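Local coordinates for protein 2-dehydropantoate 2-reductase (Porphyromonas gingivalis, PDB 2QYT) that probably catalyses the NADPH-dependent reduction of 2-dehydropantoate (ketopantoate) to (R)-pantoate, the second step from 3-methyl-2-oxobutanoate on the way to pantothenate, at residues A[95-100]-A[127-132]; A[161-166]-A[175-180]; A[197-202]-A[239-244]. All blocks are in the same frame, centred on the assembly; numbering follows the deposited sequence.

Interactions 1 and 2 both belong to the N-terminal, Rossmann-type part of the enzyme, which probably binds NADPH, whereas interaction 3 lies in the helical C-terminal part. Their centres stand 21 to 22 Å apart, and the three share no helix or strand. Interaction 1 is half surface and half core: a phenol-carboxylate hydrogen bond outside, a valine-leucine contact within. Interactions 2 and 3 are buried and apolar, built round F163 and F241; interaction 2 joins a strand to a helix, interaction 3 two helices. Interaction 2 touches both others, through R127 NH2 and S165 O (3.9 Å) and through Y162 CE1 and Y197 CE1 (3.5 Å), the latter where strand 158-164 meets helix 194-215.

Interaction 1. Residues A[95-100]-A[127-132]; sequences DMERGV and RTYLPD
E97 and Y129, both exposed, supply the polar half of this contact. The phenol OH of Y129 donates to E97 OE2 at 2.6 Å, reaching the carboxylate oxygen on its anti side and 20° out of the carboxylate plane. Carboxylate and ring stand nearly perpendicular, 80° apart, and OE2 arrives at the rim of the ring, near its plane. A bend at chi2 folds the E97 chain across to the tyrosine, so that CG also lies 3.7 Å from Y129 OH. One face of the ring is covered within its own segment by T128 CG2, 3.8 Å above the plane and over its centre.

The apolar half is deeper. V100 and L130 meet tip to tip, with CD1 of L130 4.1 Å from V100 CG1 and equally far from CG2, so a single methyl faces both valine branches; V100 also rests on M126 of helix 122-126.

A side-chain cap marks the start of the helix that carries E97 and V100: D95 OD1 accepts from R98 N at 2.7 Å with an N-H...O angle of 170°. D95 is thus the N-cap of helix 96-103, which follows strand 86-89 of the parallel Rossmann-type sheet and here packs against the loop leading to strand 137-148.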
loop_
_atom_site.group_PDB
_atom_site.type_symbol
_atom_site.label_atom_id
_atom_site.label_comp_id
_atom_site.label_asym_id
_atom_site.label_seq_id
_atom_site.Cartn_x
_atom_site.Cartn_y
_atom_site.Cartn_z
ATOM N N ASP A 95 0.485 13.044 -7.807
ATOM C CA ASP A 95 -0.897 13.357 -7.422
ATOM C C ASP A 95 -1.841 12.345 -8.100
ATOM O O ASP A 95 -1.421 11.650 -9.039
ATOM C CB ASP A 95 -1.236 14.820 -7.732
ATOM C CG ASP A 95 -1.462 15.107 -9.226
ATOM O OD1 ASP A 95 -2.233 14.413 -9.896
ATOM O OD2 ASP A 95 -0.908 16.095 -9.720
HETATM N N MSE A 96 -3.070 12.211 -7.616
HETATM C CA MSE A 96 -3.928 11.140 -8.090
HETATM C C MSE A 96 -4.410 11.355 -9.540
HETATM O O MSE A 96 -4.613 10.398 -10.282
HETATM C CB MSE A 96 -5.127 10.942 -7.168
HETATM C CG MSE A 96 -5.411 9.453 -6.907
HETATM SE SE MSE A 96 -3.935 8.505 -5.869
HETATM C CE MSE A 96 -3.901 9.636 -4.274
ATOM N N GLU A 97 -4.582 12.616 -9.912
ATOM C CA GLU A 97 -4.995 13.027 -11.249
ATOM C C GLU A 97 -3.977 12.529 -12.247
ATOM O O GLU A 97 -4.330 11.861 -13.211
ATOM C CB GLU A 97 -5.092 14.542 -11.308
ATOM C CG GLU A 97 -6.502 15.145 -11.059
ATOM C CD GLU A 97 -7.027 15.076 -9.621
ATOM O OE1 GLU A 97 -6.252 14.803 -8.658
ATOM O OE2 GLU A 97 -8.257 15.324 -9.473
ATOM N N ARG A 98 -2.708 12.816 -11.974
ATOM C CA ARG A 98 -1.605 12.429 -12.829
ATOM C C ARG A 98 -1.371 10.927 -12.856
ATOM O O ARG A 98 -1.169 10.369 -13.935
ATOM C CB ARG A 98 -0.327 13.139 -12.401
ATOM C CG ARG A 98 0.874 12.772 -13.204
ATOM C CD ARG A 98 2.011 13.750 -12.942
ATOM N NE ARG A 98 3.248 13.251 -13.572
ATOM C CZ ARG A 98 4.402 13.925 -13.663
ATOM N NH1 ARG A 98 4.529 15.165 -13.192
ATOM N NH2 ARG A 98 5.438 13.351 -14.246
ATOM N N GLY A 99 -1.390 10.269 -11.690
ATOM C CA GLY A 99 -1.259 8.808 -11.642
ATOM C C GLY A 99 -2.331 8.099 -12.487
ATOM O O GLY A 99 -2.031 7.151 -13.187
ATOM N N VAL A 100 -3.573 8.555 -12.438
ATOM C CA VAL A 100 -4.632 7.920 -13.231
ATOM C C VAL A 100 -4.336 8.155 -14.749
ATOM O O VAL A 100 -4.327 7.197 -15.531
ATOM C CB VAL A 100 -6.057 8.360 -12.758
ATOM C CG1 VAL A 100 -7.196 8.074 -13.840
ATOM C CG2 VAL A 100 -6.350 7.785 -11.316
ATOM N N ARG A 127 -11.090 6.198 -7.387
ATOM C CA ARG A 127 -12.418 5.966 -7.949
ATOM C C ARG A 127 -13.139 7.219 -8.453
ATOM O O ARG A 127 -14.300 7.130 -8.890
ATOM C CB ARG A 127 -13.328 5.271 -6.941
ATOM C CG ARG A 127 -13.037 3.832 -6.806
ATOM C CD ARG A 127 -13.930 3.176 -5.741
ATOM N NE ARG A 127 -13.364 1.900 -5.337
ATOM C CZ ARG A 127 -13.855 1.112 -4.390
ATOM N NH1 ARG A 127 -14.954 1.453 -3.731
ATOM N NH2 ARG A 127 -13.247 -0.027 -4.112
ATOM N N THR A 128 -12.490 8.382 -8.359
ATOM C CA THR A 128 -13.120 9.624 -8.795
ATOM C C THR A 128 -13.379 9.512 -10.301
ATOM O O THR A 128 -14.484 9.750 -10.754
ATOM C CB THR A 128 -12.259 10.857 -8.432
ATOM O OG1 THR A 128 -12.271 11.003 -7.022
ATOM C CG2 THR A 128 -12.807 12.103 -9.004
ATOM N N TYR A 129 -12.372 9.101 -11.052
ATOM C CA TYR A 129 -12.527 9.112 -12.507
ATOM C C TYR A 129 -12.667 7.747 -13.148
ATOM O O TYR A 129 -12.861 7.667 -14.370
ATOM C CB TYR A 129 -11.381 9.858 -13.183
ATOM C CG TYR A 129 -11.098 11.245 -12.656
ATOM C CD1 TYR A 129 -11.902 12.333 -13.000
ATOM C CD2 TYR A 129 -9.995 11.467 -11.838
ATOM C CE1 TYR A 129 -11.613 13.599 -12.545
ATOM C CE2 TYR A 129 -9.705 12.721 -11.373
ATOM C CZ TYR A 129 -10.495 13.778 -11.723
ATOM O OH TYR A 129 -10.161 15.026 -11.207
ATOM N N LEU A 130 -12.584 6.689 -12.322
ATOM C CA LEU A 130 -12.672 5.299 -12.790
ATOM C C LEU A 130 -13.910 4.627 -12.205
ATOM O O LEU A 130 -14.304 4.986 -11.116
ATOM C CB LEU A 130 -11.413 4.520 -12.376
ATOM C CG LEU A 130 -10.152 5.120 -13.007
ATOM C CD1 LEU A 130 -8.865 4.671 -12.335
ATOM C CD2 LEU A 130 -10.174 4.895 -14.599
ATOM N N PRO A 131 -14.514 3.631 -12.909
ATOM C CA PRO A 131 -15.648 2.836 -12.316
ATOM C C PRO A 131 -15.318 2.232 -10.966
ATOM O O PRO A 131 -14.134 1.865 -10.721
ATOM C CB PRO A 131 -15.861 1.730 -13.349
ATOM C CG PRO A 131 -15.421 2.393 -14.690
ATOM C CD PRO A 131 -14.176 3.180 -14.276
ATOM N N ASP A 132 -16.310 2.131 -10.053
ATOM C CA ASP A 132 -16.022 1.600 -8.657
ATOM C C ASP A 132 -15.529 0.209 -8.724
ATOM O O ASP A 132 -14.889 -0.301 -7.802
ATOM C CB ASP A 132 -17.276 1.394 -7.785
ATOM C CG ASP A 132 -18.153 2.574 -7.729
ATOM O OD1 ASP A 132 -18.662 2.992 -8.823
ATOM O OD2 ASP A 132 -18.336 3.030 -6.567
#

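Interaction 2. Residues A[161-166]-A[175-180]; sequences FYFGSG and VRLAEL
The ring of F163 takes L177 over one face and A178 near its far end. On that face CD2 of L177 sits 3.9 Å above the ring plane, displaced toward the rim; measured to the centroid it is 4.2 Å away and 22° off the normal, which meets the geometry of a CH-pi contact. A178 approaches obliquely, its backbone N 3.8 Å from F163 CZ and its CB 4.0 Å from the same atom.

With chi1 at 83°, CG of F163 lies between its own backbone N and carbonyl carbon, and the ring extends from strand 158-164 toward helix 172-183. L177 answers with CG anti to its N (chi1 -171°); this torsion together with chi2 brings CD2 over the phenyl. L114 of strand 111-115 touches both F163 and L177, and L181, one turn beyond L177, also packs on F163.

Strand and helix here are the first two elements of a beta-alpha-beta unit completed by strand 188-189, to which F163 is joined by backbone hydrogen bonds with Y189. A polar tie lies nearby, S165 OG bonding to E174 OE2 of the same helix, but between the two segments the attraction is dispersive, with a CH-pi component.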
loop_
_atom_site.group_PDB
_atom_site.type_symbol
_atom_site.label_atom_id
_atom_site.label_comp_id
_atom_site.label_asym_id
_atom_site.label_seq_id
_atom_site.Cartn_x
_atom_site.Cartn_y
_atom_site.Cartn_z
ATOM N N PHE A 161 -0.133 -9.015 2.578
ATOM C CA PHE A 161 -0.717 -8.343 1.443
ATOM C C PHE A 161 -2.198 -8.647 1.641
ATOM O O PHE A 161 -2.627 -9.819 1.600
ATOM C CB PHE A 161 -0.161 -8.979 0.155
ATOM C CG PHE A 161 -0.604 -8.333 -1.156
ATOM C CD1 PHE A 161 0.342 -7.722 -2.006
ATOM C CD2 PHE A 161 -1.921 -8.425 -1.599
ATOM C CE1 PHE A 161 -0.042 -7.178 -3.243
ATOM C CE2 PHE A 161 -2.313 -7.860 -2.829
ATOM C CZ PHE A 161 -1.370 -7.247 -3.652
ATOM N N TYR A 162 -2.971 -7.590 1.899
ATOM C CA TYR A 162 -4.438 -7.680 1.969
ATOM C C TYR A 162 -5.088 -6.932 0.837
ATOM O O TYR A 162 -4.625 -5.875 0.454
ATOM C CB TYR A 162 -4.948 -7.075 3.274
ATOM C CG TYR A 162 -4.459 -7.775 4.487
ATOM C CD1 TYR A 162 -5.128 -8.894 4.977
ATOM C CD2 TYR A 162 -3.335 -7.311 5.170
ATOM C CE1 TYR A 162 -4.673 -9.550 6.140
ATOM C CE2 TYR A 162 -2.887 -7.955 6.336
ATOM C CZ TYR A 162 -3.561 -9.069 6.800
ATOM O OH TYR A 162 -3.125 -9.706 7.918
ATOM N N PHE A 163 -6.176 -7.450 0.299
ATOM C CA PHE A 163 -6.849 -6.710 -0.783
ATOM C C PHE A 163 -8.286 -7.136 -0.864
ATOM O O PHE A 163 -8.661 -8.131 -0.245
ATOM C CB PHE A 163 -6.134 -6.945 -2.124
ATOM C CG PHE A 163 -6.549 -8.215 -2.799
ATOM C CD1 PHE A 163 -7.546 -8.192 -3.798
ATOM C CD2 PHE A 163 -5.983 -9.433 -2.410
ATOM C CE1 PHE A 163 -7.959 -9.379 -4.434
ATOM C CE2 PHE A 163 -6.387 -10.624 -3.013
ATOM C CZ PHE A 163 -7.385 -10.587 -4.053
ATOM N N GLY A 164 -9.088 -6.389 -1.611
ATOM C CA GLY A 164 -10.481 -6.749 -1.818
ATOM C C GLY A 164 -11.300 -5.672 -2.449
ATOM O O GLY A 164 -10.899 -4.512 -2.452
ATOM N N SER A 165 -12.438 -6.088 -3.041
ATOM C CA SER A 165 -13.429 -5.209 -3.693
ATOM C C SER A 165 -14.317 -4.428 -2.692
ATOM O O SER A 165 -14.872 -3.383 -3.032
ATOM C CB SER A 165 -14.369 -6.046 -4.578
ATOM O OG SER A 165 -15.134 -7.005 -3.819
ATOM N N GLY A 166 -14.479 -4.955 -1.487
ATOM C CA GLY A 166 -15.389 -4.375 -0.530
ATOM C C GLY A 166 -16.762 -5.034 -0.565
ATOM O O GLY A 166 -17.473 -5.035 0.448
ATOM N N VAL A 175 -10.980 -13.843 -6.478
ATOM C CA VAL A 175 -10.530 -15.213 -6.226
ATOM C C VAL A 175 -9.361 -15.518 -7.157
ATOM O O VAL A 175 -8.342 -16.046 -6.736
ATOM C CB VAL A 175 -11.682 -16.230 -6.423
ATOM C CG1 VAL A 175 -11.173 -17.672 -6.285
ATOM C CG2 VAL A 175 -12.790 -15.978 -5.415
ATOM N N ARG A 176 -9.492 -15.142 -8.425
ATOM C CA ARG A 176 -8.387 -15.326 -9.344
ATOM C C ARG A 176 -7.127 -14.630 -8.834
ATOM O O ARG A 176 -6.045 -15.242 -8.812
ATOM C CB ARG A 176 -8.719 -14.849 -10.759
ATOM C CG ARG A 176 -7.657 -15.265 -11.783
ATOM C CD ARG A 176 -8.051 -14.908 -13.218
ATOM N NE ARG A 176 -8.075 -13.466 -13.507
ATOM C CZ ARG A 176 -8.311 -12.965 -14.723
ATOM N NH1 ARG A 176 -8.514 -13.788 -15.754
ATOM N NH2 ARG A 176 -8.341 -11.647 -14.929
ATOM N N LEU A 177 -7.237 -13.370 -8.431
ATOM C CA LEU A 177 -6.016 -12.698 -7.952
ATOM C C LEU A 177 -5.458 -13.352 -6.666
ATOM O O LEU A 177 -4.252 -13.505 -6.515
ATOM C CB LEU A 177 -6.187 -11.180 -7.807
ATOM C CG LEU A 177 -4.894 -10.388 -7.519
ATOM C CD1 LEU A 177 -3.885 -10.478 -8.673
ATOM C CD2 LEU A 177 -5.266 -8.948 -7.216
ATOM N N ALA A 178 -6.340 -13.780 -5.782
ATOM C CA ALA A 178 -5.894 -14.328 -4.496
ATOM C C ALA A 178 -5.100 -15.622 -4.710
ATOM O O ALA A 178 -4.014 -15.747 -4.211
ATOM C CB ALA A 178 -7.083 -14.555 -3.587
ATOM N N GLU A 179 -5.650 -16.565 -5.475
ATOM C CA GLU A 179 -4.948 -17.793 -5.882
ATOM C C GLU A 179 -3.638 -17.537 -6.577
ATOM O O GLU A 179 -2.639 -18.227 -6.369
ATOM C CB GLU A 179 -5.838 -18.584 -6.852
ATOM C CG GLU A 179 -7.072 -19.190 -6.224
ATOM C CD GLU A 179 -7.665 -20.302 -7.091
ATOM O OE1 GLU A 179 -7.977 -21.379 -6.556
ATOM O OE2 GLU A 179 -7.802 -20.112 -8.324
ATOM N N LEU A 180 -3.651 -16.538 -7.436
ATOM C CA LEU A 180 -2.486 -16.184 -8.184
ATOM C C LEU A 180 -1.365 -15.547 -7.305
ATOM O O LEU A 180 -0.176 -15.844 -7.452
ATOM C CB LEU A 180 -2.931 -15.243 -9.285
ATOM C CG LEU A 180 -1.932 -14.819 -10.327
ATOM C CD1 LEU A 180 -2.725 -14.394 -11.544
ATOM C CD2 LEU A 180 -1.199 -13.645 -9.694
#

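Interaction 3. Residues A[197-202]-A[239-244]; sequences YIMKKF and ELFRAK
Two first torsions bring the phenyls of F202 and F241 together: F202 has its ring anti to the backbone N (chi1 176°), and F241 has CG anti to its carbonyl carbon (chi1 -79°), which sends its phenyl from helix 227-244 toward helix 194-215. M199 and F202 are three residues apart, hence on the same side of helix 194-215, and the F241 ring reaches both.

M199, a selenomethionine, runs antiparallel alongside F241. Its CB lies 3.7 Å from CD2 of F241, and equally close to CE2, and from there the chain continues beside the phenyl toward F241 CB. In the conformer described, one of two, SE stands 5.1 Å from the ring centroid, an oblique Met-aromatic contact that is therefore less certain.

The F202 side chain lies roughly perpendicular to that of F241, its CD2 approaching CZ of F241 to 3.6 Å. One face of the F241 ring is occupied by CD2 of its neighbour L240, 3.3 Å above the plane and off toward the rim.

All three residues are buried. V290 of helix 288-296 touches F202 and L240, and V252 of helix 252-262 touches M199, so the cluster joins four helices. Such an apolar interface is in keeping with the helical C-terminal domain of ketopantoate reductases, of the 6-phosphogluconate dehydrogenase C-terminal type.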
loop_
_atom_site.group_PDB
_atom_site.type_symbol
_atom_site.label_atom_id
_atom_site.label_comp_id
_atom_site.label_asym_id
_atom_site.label_seq_id
_atom_site.Cartn_x
_atom_site.Cartn_y
_atom_site.Cartn_z
ATOM N N TYR A 197 -9.090 -3.522 7.556
ATOM C CA TYR A 197 -7.623 -3.649 7.436
ATOM C C TYR A 197 -6.987 -2.334 7.010
ATOM O O TYR A 197 -5.921 -1.949 7.501
ATOM C CB TYR A 197 -7.219 -4.795 6.486
ATOM C CG TYR A 197 -7.597 -6.138 7.032
ATOM C CD1 TYR A 197 -6.665 -6.927 7.720
ATOM C CD2 TYR A 197 -8.908 -6.604 6.924
ATOM C CE1 TYR A 197 -7.041 -8.181 8.278
ATOM C CE2 TYR A 197 -9.284 -7.833 7.455
ATOM C CZ TYR A 197 -8.354 -8.624 8.133
ATOM O OH TYR A 197 -8.760 -9.842 8.674
ATOM N N ILE A 198 -7.664 -1.639 6.114
ATOM C CA ILE A 198 -7.218 -0.343 5.642
ATOM C C ILE A 198 -7.220 0.752 6.723
ATOM O O ILE A 198 -6.245 1.512 6.822
ATOM C CB ILE A 198 -8.097 0.134 4.473
ATOM C CG1 ILE A 198 -8.036 -0.865 3.317
ATOM C CG2 ILE A 198 -7.689 1.545 3.998
ATOM C CD1 ILE A 198 -6.950 -0.642 2.453
HETATM N N MSE A 199 -8.325 0.918 7.453
HETATM C CA MSE A 199 -8.332 1.905 8.550
HETATM C C MSE A 199 -7.369 1.474 9.644
HETATM O O MSE A 199 -6.648 2.299 10.194
HETATM C CB MSE A 199 -9.740 2.197 9.100
HETATM C CG MSE A 199 -10.485 1.043 9.771
HETATM SE SE MSE A 199 -11.865 1.631 11.064
HETATM C CE MSE A 199 -10.922 1.267 12.697
ATOM N N LYS A 200 -7.337 0.174 9.938
ATOM C CA LYS A 200 -6.438 -0.332 10.970
ATOM C C LYS A 200 -4.973 0.024 10.680
ATOM O O LYS A 200 -4.284 0.562 11.551
ATOM C CB LYS A 200 -6.634 -1.842 11.202
ATOM C CG LYS A 200 -6.062 -2.373 12.511
ATOM C CD LYS A 200 -5.923 -3.901 12.477
ATOM C CE LYS A 200 -4.618 -4.362 11.794
ATOM N NZ LYS A 200 -4.830 -5.441 10.779
ATOM N N LYS A 201 -4.525 -0.229 9.444
ATOM C CA LYS A 201 -3.186 0.159 9.003
ATOM C C LYS A 201 -2.958 1.673 9.131
ATOM O O LYS A 201 -1.937 2.101 9.677
ATOM C CB LYS A 201 -2.955 -0.290 7.549
ATOM C CG LYS A 201 -1.663 0.205 6.904
ATOM C CD LYS A 201 -0.596 -0.855 6.899
ATOM C CE LYS A 201 0.808 -0.264 6.865
ATOM N NZ LYS A 201 1.177 0.000 5.468
ATOM N N PHE A 202 -3.899 2.469 8.627
ATOM C CA PHE A 202 -3.751 3.925 8.600
ATOM C C PHE A 202 -3.704 4.573 10.002
ATOM O O PHE A 202 -2.933 5.491 10.247
ATOM C CB PHE A 202 -4.842 4.600 7.745
ATOM C CG PHE A 202 -4.765 6.101 7.780
ATOM C CD1 PHE A 202 -3.872 6.787 6.932
ATOM C CD2 PHE A 202 -5.529 6.828 8.691
ATOM C CE1 PHE A 202 -3.763 8.168 6.960
ATOM C CE2 PHE A 202 -5.418 8.211 8.758
ATOM C CZ PHE A 202 -4.540 8.887 7.889
ATOM N N GLU A 239 -12.153 7.842 17.218
ATOM C CA GLU A 239 -13.367 8.666 17.203
ATOM C C GLU A 239 -13.681 9.178 15.794
ATOM O O GLU A 239 -14.842 9.154 15.379
ATOM C CB GLU A 239 -13.235 9.850 18.174
ATOM C CG GLU A 239 -14.541 10.588 18.485
ATOM C CD GLU A 239 -14.356 11.762 19.445
ATOM O OE1 GLU A 239 -13.202 12.063 19.851
ATOM O OE2 GLU A 239 -15.382 12.393 19.792
ATOM N N LEU A 240 -12.647 9.644 15.081
ATOM C CA LEU A 240 -12.794 10.126 13.698
ATOM C C LEU A 240 -13.444 9.058 12.826
ATOM O O LEU A 240 -14.464 9.303 12.174
ATOM C CB LEU A 240 -11.441 10.535 13.083
ATOM C CG LEU A 240 -11.430 10.976 11.597
ATOM C CD1 LEU A 240 -10.296 11.919 11.325
ATOM C CD2 LEU A 240 -11.364 9.836 10.595
ATOM N N PHE A 241 -12.834 7.877 12.831
ATOM C CA PHE A 241 -13.289 6.776 12.009
ATOM C C PHE A 241 -14.651 6.267 12.455
ATOM O O PHE A 241 -15.521 5.993 11.615
ATOM C CB PHE A 241 -12.221 5.680 11.930
ATOM C CG PHE A 241 -11.123 6.001 10.951
ATOM C CD1 PHE A 241 -10.057 6.816 11.314
ATOM C CD2 PHE A 241 -11.180 5.532 9.648
ATOM C CE1 PHE A 241 -9.058 7.149 10.401
ATOM C CE2 PHE A 241 -10.180 5.856 8.728
ATOM C CZ PHE A 241 -9.118 6.666 9.114
ATOM N N ARG A 242 -14.846 6.196 13.772
ATOM C CA ARG A 242 -16.139 5.835 14.361
ATOM C C ARG A 242 -17.258 6.766 13.894
ATOM O O ARG A 242 -18.426 6.379 13.882
ATOM C CB ARG A 242 -16.053 5.802 15.889
ATOM C CG ARG A 242 -16.926 4.730 16.516
ATOM C CD ARG A 242 -16.745 4.642 18.015
ATOM N NE ARG A 242 -15.440 4.104 18.403
ATOM C CZ ARG A 242 -14.571 4.731 19.194
ATOM N NH1 ARG A 242 -14.857 5.932 19.691
ATOM N NH2 ARG A 242 -13.413 4.151 19.494
ATOM N N ALA A 243 -16.886 7.979 13.489
ATOM C CA ALA A 243 -17.836 8.949 12.955
ATOM C C ALA A 243 -18.161 8.757 11.470
ATOM O O ALA A 243 -19.337 8.754 11.095
ATOM C CB ALA A 243 -17.351 10.368 13.219
ATOM N N LYS A 244 -17.138 8.593 10.629
ATOM C CA LYS A 244 -17.355 8.585 9.169
ATOM C C LYS A 244 -17.731 7.247 8.551
ATOM O O LYS A 244 -18.600 7.208 7.676
ATOM C CB LYS A 244 -16.197 9.244 8.397
ATOM C CG LYS A 244 -14.838 8.553 8.476
ATOM C CD LYS A 244 -13.865 9.141 7.461
ATOM C CE LYS A 244 -14.371 8.974 6.024
ATOM N NZ LYS A 244 -13.428 9.549 5.027
#